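Local coordinates for tegument protein UL51 (Human herpesvirus 1, PDB 6T5A) that probably takes part in egress of virus particles from the perinuclear space and in secondary envelopment of cytoplasmic capsids at trans-Golgi-derived membranes, at residues N75-R78 against L79-H83. The protein carries 1 engineered substitution. Numbering follows the deposited sequence.
Sequences NLER and LARHH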
# COMPACT_ATOMS: atom_id res chain seq x y z
N ASN A 75 45.14 12.76 34.73
CA ASN A 75 46.29 13.55 35.19
C ASN A 75 45.89 14.52 36.28
O ASN A 75 46.63 14.66 37.23
CB ASN A 75 47.01 14.25 34.04
CG ASN A 75 47.80 13.33 33.16
OD1 ASN A 75 48.04 12.18 33.48
ND2 ASN A 75 48.22 13.81 32.00
N LEU A 76 44.71 15.14 36.17
CA LEU A 76 44.18 16.04 37.20
C LEU A 76 43.94 15.31 38.52
O LEU A 76 44.29 15.83 39.57
CB LEU A 76 42.91 16.76 36.70
CG LEU A 76 43.17 17.93 35.73
CD1 LEU A 76 41.92 18.37 35.02
CD2 LEU A 76 43.85 19.12 36.43
N GLU A 77 43.40 14.07 38.46
CA GLU A 77 43.18 13.24 39.65
C GLU A 77 44.53 12.85 40.28
O GLU A 77 44.66 12.92 41.50
CB GLU A 77 42.37 11.99 39.29
CG GLU A 77 42.02 11.17 40.52
CD GLU A 77 41.50 9.78 40.22
OE1 GLU A 77 40.40 9.66 39.64
OE2 GLU A 77 42.19 8.80 40.59
N ARG A 78 45.53 12.48 39.45
CA ARG A 78 46.87 12.12 39.93
C ARG A 78 47.55 13.30 40.63
O ARG A 78 48.21 13.11 41.66
CB ARG A 78 47.75 11.61 38.77
CG ARG A 78 47.41 10.18 38.35
CD ARG A 78 48.10 9.76 37.07
NE ARG A 78 47.86 8.34 36.82
CZ ARG A 78 48.41 7.62 35.85
NH1 ARG A 78 49.23 8.20 34.98
NH2 ARG A 78 48.14 6.34 35.73
N LEU A 79 47.37 14.52 40.09
CA LEU A 79 47.94 15.74 40.66
C LEU A 79 47.30 16.08 42.01
O LEU A 79 48.01 16.49 42.94
CB LEU A 79 47.82 16.92 39.69
CG LEU A 79 48.77 16.89 38.47
CD1 LEU A 79 48.22 17.73 37.30
CD2 LEU A 79 50.20 17.31 38.85
N ALA A 80 45.97 15.90 42.11
CA ALA A 80 45.21 16.18 43.34
C ALA A 80 45.48 15.15 44.44
O ALA A 80 45.56 15.53 45.61
CB ALA A 80 43.72 16.27 43.03
N ARG A 81 45.64 13.86 44.08
CA ARG A 81 45.89 12.77 45.03
C ARG A 81 47.30 12.76 45.61
O ARG A 81 47.46 12.51 46.80
CB ARG A 81 45.55 11.41 44.40
CG ARG A 81 44.07 11.04 44.47
CD ARG A 81 43.72 9.82 43.62
NE ARG A 81 44.42 8.60 44.05
CZ ARG A 81 43.85 7.41 44.15
NH1 ARG A 81 42.56 7.25 43.87
NH2 ARG A 81 44.56 6.36 44.54
N HIS A 82 48.33 13.02 44.77
CA HIS A 82 49.74 13.01 45.18
C HIS A 82 50.18 14.24 45.98
O HIS A 82 51.26 14.22 46.57
CB HIS A 82 50.65 12.79 43.97
CG HIS A 82 50.65 11.38 43.48
ND1 HIS A 82 49.68 10.91 42.61
CD2 HIS A 82 51.49 10.36 43.78
CE1 HIS A 82 49.96 9.64 42.40
NE2 HIS A 82 51.04 9.26 43.09
N HIS A 83 49.35 15.31 45.99
CA HIS A 83 49.67 16.56 46.69
C HIS A 83 48.48 17.06 47.50
O HIS A 83 47.51 17.58 46.95
CB HIS A 83 50.16 17.63 45.69
CG HIS A 83 51.18 17.13 44.72
ND1 HIS A 83 50.83 16.66 43.47
CD2 HIS A 83 52.53 17.03 44.86
CE1 HIS A 83 51.96 16.29 42.89
NE2 HIS A 83 53.01 16.49 43.68
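Glu-77 with Arg-81 and Arg-78 with His-82 make a local contact one turn apart, on the exposed face of helix 63-82 toward its C-terminal part, within the herpesvirus UL51 family region that this piece of the longer tegument protein comprises. Glu-77 and Arg-81 run side by side in the same direction, their carboxylate and guanidinium planes only 18° apart. The salt bridge is long, 3.6 Å from Glu-77 OE2 to Arg-81 NH1, and because the oxygen stands well out of the guanidinium plane, no N-H is aimed at it and the attraction is of charge alone. The aliphatic part of the arginine is just as near, with Arg-81 CD 3.5 Å from Glu-77 OE2; the bend at chi3 (62°) turns the chain past this carboxylate.

On its inner side helix 63-82 packs against helix 94-117, Leu-76 on Met-102 and Leu-79 on His-98. The i to i+4 pattern of an alpha helix persists here, Arg-81 N donating to Glu-77 O over 2.9 Å. Two histidine side chains add bonds to carbonyls of this turn. Arg-78 O takes His-82 N at 3.1 Å and His-82 ND1 at 2.8 Å, from opposite faces of the carbonyl plane, so one residue grips the oxygen twice. His-82 CG lies beside its own backbone N (chi1 -75°), which folds the imidazole back along the helix with the oxygen at its edge. His-83 ND1 likewise reaches Leu-79 O at 2.9 Å, here in the carbonyl plane on a lone pair, and His-82 CB lies over one face of its ring, toward the rim.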